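PDB 3BJE: nucleoside phosphorylase, putative from Trypanosoma brucei, which catalyses the phosphorolysis of uridine, splitting it with phosphate into uracil and ribose 1-phosphate, and works as a homodimer. Local coordinates for residues A[56-61]-A[337-342]; A[122-127]-A[133-138]. All blocks are in the same frame, centred on the assembly; numbering follows the deposited sequence.

Interaction 1: A[56-61]-A[337-342]; sequences DVISGY and RCIKII
Ile339 is the bump in this contact, and Val57, Ile58 and Tyr61 form the hollow that receives it. The two residues brought closest along the backbones are Ile58 and Ile339, whose CA atoms are 6.5 Å apart. With chi1 at -70°, Ile339 CG1 lies anti to the carbonyl carbon and CG2 anti to the backbone N, which aims the two branches at different walls. The longer prong ends in CD1, which lies 3.7 Å from Val57 CG1; these two side chains cross at about a right angle. The short prong, Ile339 CG2, presses obliquely on the Tyr61 ring, coming to 3.7 Å from Tyr61 CD1. Ile58 forms a third wall: its CG1 lies 3.9 Å from Ile339 CG1 and touches CD1 and CG2 of that isoleucine too. In the alpha/beta fold of the phosphorylase superfamily, helices pack against beta strands, and here helix 54-59 and the C-terminal helix 329-348 lie over the paired parallel strands 45-49 and 142-151. Ile58 reaches Ile47 and Val49 of strand 45-49, and Ile339 reaches Leu146 of strand 142-151. Buried between helices and strands, both positions suit branched aliphatic side chains without polar groups. Tyr61 belongs farther out, where a broad ring can wall the apolar hollow while the residue remains partly exposed. Its backbone N is bonded to Ile58 O at 2.9 Å, and that same oxygen also lies at the edge of the tyrosine ring, in its plane. Val57, also partly exposed, offers CG1 to the end of the isoleucine, next to the tyrosine ring.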
loop_
_atom_site.group_PDB
_atom_site.type_symbol
_atom_site.label_atom_id
_atom_site.label_comp_id
_atom_site.label_asym_id
_atom_site.label_seq_id
_atom_site.Cartn_x
_atom_site.Cartn_y
_atom_site.Cartn_z
ATOM N N ASP A 56 -6.031 -16.677 10.300
ATOM C CA ASP A 56 -6.330 -17.765 11.241
ATOM C C ASP A 56 -7.816 -17.970 11.472
ATOM O O ASP A 56 -8.265 -19.099 11.696
ATOM C CB ASP A 56 -5.625 -17.523 12.569
ATOM C CG ASP A 56 -4.137 -17.774 12.482
ATOM O OD1 ASP A 56 -3.686 -18.315 11.453
ATOM O OD2 ASP A 56 -3.425 -17.452 13.443
ATOM N N VAL A 57 -8.584 -16.890 11.401
ATOM C CA VAL A 57 -10.025 -16.984 11.551
ATOM C C VAL A 57 -10.599 -17.799 10.387
ATOM O O VAL A 57 -11.414 -18.711 10.583
ATOM C CB VAL A 57 -10.707 -15.591 11.625
ATOM C CG1 VAL A 57 -12.174 -15.759 11.998
ATOM C CG2 VAL A 57 -9.988 -14.675 12.622
ATOM N N ILE A 58 -10.152 -17.490 9.176
ATOM C CA ILE A 58 -10.612 -18.183 7.984
ATOM C C ILE A 58 -10.138 -19.640 7.954
ATOM O O ILE A 58 -10.911 -20.538 7.659
ATOM C CB ILE A 58 -10.178 -17.447 6.700
ATOM C CG1 ILE A 58 -10.938 -16.127 6.613
ATOM C CG2 ILE A 58 -10.458 -18.295 5.466
ATOM C CD1 ILE A 58 -10.501 -15.234 5.454
ATOM N N SER A 59 -8.878 -19.886 8.265
ATOM C CA SER A 59 -8.352 -21.254 8.130
ATOM C C SER A 59 -9.006 -22.188 9.133
ATOM O O SER A 59 -9.038 -23.401 8.919
ATOM C CB SER A 59 -6.831 -21.303 8.262
ATOM O OG SER A 59 -6.414 -20.996 9.567
ATOM N N GLY A 60 -9.545 -21.623 10.208
ATOM C CA GLY A 60 -10.304 -22.400 11.186
ATOM C C GLY A 60 -11.559 -23.028 10.604
ATOM O O GLY A 60 -12.085 -23.983 11.161
ATOM N N TYR A 61 -12.039 -22.490 9.486
ATOM C CA TYR A 61 -13.208 -23.029 8.785
ATOM C C TYR A 61 -12.844 -24.085 7.746
ATOM O O TYR A 61 -13.726 -24.725 7.187
ATOM C CB TYR A 61 -14.002 -21.903 8.099
ATOM C CG TYR A 61 -14.726 -21.013 9.074
ATOM C CD1 TYR A 61 -14.099 -19.917 9.632
ATOM C CD2 TYR A 61 -16.041 -21.280 9.449
ATOM C CE1 TYR A 61 -14.748 -19.096 10.539
ATOM C CE2 TYR A 61 -16.711 -20.462 10.359
ATOM C CZ TYR A 61 -16.056 -19.368 10.898
ATOM O OH TYR A 61 -16.707 -18.556 11.804
ATOM N N ARG A 337 -20.150 -15.018 9.552
ATOM C CA ARG A 337 -21.151 -15.378 8.538
ATOM C C ARG A 337 -20.572 -15.226 7.141
ATOM O O ARG A 337 -20.787 -16.055 6.272
ATOM C CB ARG A 337 -22.397 -14.497 8.646
ATOM C CG ARG A 337 -23.173 -14.671 9.936
ATOM C CD ARG A 337 -24.494 -13.922 9.861
ATOM N NE ARG A 337 -24.305 -12.475 9.945
ATOM C CZ ARG A 337 -24.285 -11.777 11.079
ATOM N NH1 ARG A 337 -24.456 -12.358 12.264
ATOM N NH2 ARG A 337 -24.106 -10.466 11.026
ATOM N N CYS A 338 -19.841 -14.139 6.926
ATOM C CA CYS A 338 -19.361 -13.809 5.596
ATOM C C CYS A 338 -18.219 -14.724 5.171
ATOM O O CYS A 338 -18.070 -14.997 3.980
ATOM C CB CYS A 338 -18.946 -12.343 5.531
ATOM S SG CYS A 338 -20.384 -11.254 5.691
ATOM N N ILE A 339 -17.411 -15.173 6.131
ATOM C CA ILE A 339 -16.351 -16.136 5.825
ATOM C C ILE A 339 -16.972 -17.394 5.229
ATOM O O ILE A 339 -16.522 -17.881 4.195
ATOM C CB ILE A 339 -15.491 -16.495 7.047
ATOM C CG1 ILE A 339 -14.615 -15.305 7.451
ATOM C CG2 ILE A 339 -14.588 -17.719 6.750
ATOM C CD1 ILE A 339 -14.021 -15.431 8.843
ATOM N N LYS A 340 -18.010 -17.918 5.877
ATOM C CA LYS A 340 -18.664 -19.121 5.380
ATOM C C LYS A 340 -19.275 -18.885 4.004
ATOM O O LYS A 340 -19.155 -19.713 3.107
ATOM C CB LYS A 340 -19.752 -19.603 6.344
ATOM C CG LYS A 340 -20.280 -20.961 5.958
ATOM C CD LYS A 340 -21.335 -21.469 6.928
ATOM C CE LYS A 340 -21.877 -22.829 6.486
ATOM N NZ LYS A 340 -22.377 -22.792 5.082
ATOM N N ILE A 341 -19.941 -17.751 3.844
ATOM C CA ILE A 341 -20.533 -17.386 2.562
ATOM C C ILE A 341 -19.472 -17.349 1.448
ATOM O O ILE A 341 -19.712 -17.850 0.347
ATOM C CB ILE A 341 -21.258 -16.013 2.665
ATOM C CG1 ILE A 341 -22.583 -16.174 3.416
ATOM C CG2 ILE A 341 -21.470 -15.386 1.292
ATOM C CD1 ILE A 341 -23.169 -14.872 3.933
ATOM N N ILE A 342 -18.327 -16.729 1.724
ATOM C CA ILE A 342 -17.268 -16.616 0.709
ATOM C C ILE A 342 -16.598 -17.963 0.405
ATOM O O ILE A 342 -16.266 -18.236 -0.747
ATOM C CB ILE A 342 -16.225 -15.538 1.083
ATOM C CG1 ILE A 342 -16.890 -14.158 1.089
ATOM C CG2 ILE A 342 -15.060 -15.549 0.092
ATOM C CD1 ILE A 342 -17.469 -13.777 -0.256
#

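Interaction 2: A[122-127]-A[133-138]; sequences HRKGDA and GPFFDP
A surface loop between strands 119-120 and 142-151 doubles back here, setting His122, Arg123 and Lys124 against Phe135, Phe136 and Pro138. Phe136 N gives His122 O a nearly straight hydrogen bond of 2.8 Å, and waters join His122 N to Pro134 O and Lys124 N to Phe136 O. His122 CB rests against Phe135 CD1 and Pro134 O, the latter at the imidazole edge, in its plane. Arg123 to Asp126 form a type II beta turn, with Gly125 at a positive phi (95°) that glycine tolerates readily; Asp126 OD2 accepts the Arg123 N-H from above the carboxylate plane. The Phe135 ring is sandwiched between Gly133 CA and Lys124 CG, the latter a CH-pi contact 4.0 Å from the centroid. Glycine suits position 133 because a CB would run into Phe135 N and the preceding carbonyl O. Arg123 runs extended from CG to NE, and Pro138 CG sits over the centre of one guanidinium face, 3.4 Å from Arg123 CZ. Its NH2 makes a salt bridge to Glu112 and a hydrogen bond to Leu305 O, while Asp126 OD2 also salt-bridges Arg260 of the second subunit. Phe136 packs on helix 97-112, and with Pro138 on Tyr307, just before strand 308-318.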
loop_
_atom_site.group_PDB
_atom_site.type_symbol
_atom_site.label_atom_id
_atom_site.label_comp_id
_atom_site.label_asym_id
_atom_site.label_seq_id
_atom_site.Cartn_x
_atom_site.Cartn_y
_atom_site.Cartn_z
ATOM N N HIS A 122 2.594 -22.641 -21.372
ATOM C CA HIS A 122 1.877 -22.237 -22.570
ATOM C C HIS A 122 0.428 -21.990 -22.225
ATOM O O HIS A 122 -0.117 -22.605 -21.304
ATOM C CB HIS A 122 1.893 -23.319 -23.656
ATOM C CG HIS A 122 3.256 -23.784 -24.041
ATOM N ND1 HIS A 122 4.215 -22.935 -24.543
ATOM C CD2 HIS A 122 3.818 -25.014 -24.003
ATOM C CE1 HIS A 122 5.314 -23.624 -24.796
ATOM N NE2 HIS A 122 5.100 -24.889 -24.483
ATOM N N ARG A 123 -0.187 -21.110 -23.004
ATOM C CA ARG A 123 -1.630 -20.928 -22.997
ATOM C C ARG A 123 -2.149 -21.159 -24.406
ATOM O O ARG A 123 -1.419 -20.981 -25.383
ATOM C CB ARG A 123 -1.979 -19.521 -22.569
ATOM C CG ARG A 123 -1.701 -19.213 -21.128
ATOM C CD ARG A 123 -2.184 -17.836 -20.862
ATOM N NE ARG A 123 -2.061 -17.411 -19.474
ATOM C CZ ARG A 123 -2.655 -16.314 -19.014
ATOM N NH1 ARG A 123 -3.446 -15.596 -19.805
ATOM N NH2 ARG A 123 -2.511 -15.966 -17.750
ATOM N N LYS A 124 -3.414 -21.549 -24.506
ATOM C CA LYS A 124 -4.031 -21.781 -25.810
ATOM C C LYS A 124 -3.958 -20.508 -26.648
ATOM O O LYS A 124 -4.229 -19.414 -26.157
ATOM C CB LYS A 124 -5.475 -22.256 -25.652
ATOM C CG LYS A 124 -5.571 -23.678 -25.112
ATOM C CD LYS A 124 -6.928 -24.314 -25.378
ATOM C CE LYS A 124 -6.949 -25.773 -24.922
ATOM N NZ LYS A 124 -8.220 -26.470 -25.275
ATOM N N GLY A 125 -3.550 -20.654 -27.904
ATOM C CA GLY A 125 -3.390 -19.509 -28.799
ATOM C C GLY A 125 -1.981 -18.941 -28.886
ATOM O O GLY A 125 -1.698 -18.136 -29.770
ATOM N N ASP A 126 -1.089 -19.339 -27.983
ATOM C CA ASP A 126 0.319 -18.957 -28.113
ATOM C C ASP A 126 0.856 -19.386 -29.470
ATOM O O ASP A 126 0.676 -20.532 -29.872
ATOM C CB ASP A 126 1.174 -19.592 -27.018
ATOM C CG ASP A 126 0.949 -18.963 -25.661
ATOM O OD1 ASP A 126 0.242 -17.937 -25.578
ATOM O OD2 ASP A 126 1.475 -19.504 -24.678
ATOM N N ALA A 127 1.524 -18.455 -30.148
ATOM C CA ALA A 127 2.054 -18.674 -31.487
ATOM C C ALA A 127 2.919 -19.923 -31.560
ATOM O O ALA A 127 2.576 -20.880 -32.254
ATOM C CB ALA A 127 2.854 -17.455 -31.940
ATOM N N GLY A 133 0.483 -28.754 -26.282
ATOM C CA GLY A 133 0.692 -27.985 -25.051
ATOM C C GLY A 133 1.815 -28.600 -24.228
ATOM O O GLY A 133 2.899 -28.840 -24.759
ATOM N N PRO A 134 1.572 -28.876 -22.933
ATOM C CA PRO A 134 0.325 -28.687 -22.186
ATOM C C PRO A 134 -0.029 -27.206 -22.085
ATOM O O PRO A 134 0.840 -26.352 -22.294
ATOM C CB PRO A 134 0.644 -29.238 -20.788
ATOM C CG PRO A 134 1.924 -29.966 -20.904
ATOM C CD PRO A 134 2.651 -29.401 -22.077
ATOM N N PHE A 135 -1.291 -26.912 -21.782
ATOM C CA PHE A 135 -1.736 -25.530 -21.640
ATOM C C PHE A 135 -2.244 -25.239 -20.243
ATOM O O PHE A 135 -2.936 -26.055 -19.629
ATOM C CB PHE A 135 -2.836 -25.213 -22.642
ATOM C CG PHE A 135 -2.418 -25.416 -24.063
ATOM C CD1 PHE A 135 -1.482 -24.574 -24.647
ATOM C CD2 PHE A 135 -2.950 -26.455 -24.815
ATOM C CE1 PHE A 135 -1.082 -24.759 -25.956
ATOM C CE2 PHE A 135 -2.564 -26.644 -26.127
ATOM C CZ PHE A 135 -1.628 -25.796 -26.700
ATOM N N PHE A 136 -1.886 -24.062 -19.745
ATOM C CA PHE A 136 -2.460 -23.563 -18.517
ATOM C C PHE A 136 -3.752 -22.813 -18.831
ATOM O O PHE A 136 -3.766 -21.951 -19.708
ATOM C CB PHE A 136 -1.479 -22.630 -17.821
ATOM C CG PHE A 136 -1.982 -22.106 -16.524
ATOM C CD1 PHE A 136 -1.874 -22.870 -15.372
ATOM C CD2 PHE A 136 -2.561 -20.838 -16.449
ATOM C CE1 PHE A 136 -2.342 -22.393 -14.164
ATOM C CE2 PHE A 136 -3.040 -20.359 -15.247
ATOM C CZ PHE A 136 -2.929 -21.130 -14.100
ATOM N N ASP A 137 -4.822 -23.151 -18.110
ATOM C CA ASP A 137 -6.124 -22.480 -18.239
ATOM C C ASP A 137 -6.296 -21.435 -17.128
ATOM O O ASP A 137 -6.606 -21.782 -15.991
ATOM C CB ASP A 137 -7.250 -23.509 -18.143
ATOM C CG ASP A 137 -8.630 -22.905 -18.351
ATOM O OD1 ASP A 137 -8.760 -21.669 -18.470
ATOM O OD2 ASP A 137 -9.600 -23.690 -18.401
ATOM N N PRO A 138 -6.142 -20.141 -17.466
ATOM C CA PRO A 138 -6.271 -19.086 -16.463
ATOM C C PRO A 138 -7.631 -19.031 -15.783
ATOM O O PRO A 138 -7.723 -18.538 -14.663
ATOM C CB PRO A 138 -6.023 -17.791 -17.247
ATOM C CG PRO A 138 -5.487 -18.203 -18.549
ATOM C CD PRO A 138 -5.877 -19.600 -18.808
HETATM O O HOH W 1 2.669 -25.385 -20.537
HETATM O O HOH W 2 5.601 -27.854 -23.684
HETATM O O HOH W 3 -4.905 -21.745 -22.067
#

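Overall arrangement
From the N terminus, the chain first lays down strand 45-49 and helix 54-59, on which 56-61 lies; its partner, 337-342, arrives 276 residues later in the final helix. Interaction 1 therefore closes a very long loop and brings both ends of the phosphorylase fold together. Within that span comes interaction 2, a local closure in which 122-127 and 133-138 are separated by only five residues, before strand 142-151 begins. The pair is nested, not crossed. The centres of interactions 1 and 2 are 34 Å apart, and the nearest atoms of interactions 1 and 2 about 16 Å. Interaction 1 joins helix 54-59 to helix 329-348 over strands 45-49 and 142-151; interaction 2 shapes an outer loop beside helix 97-112 and the second subunit.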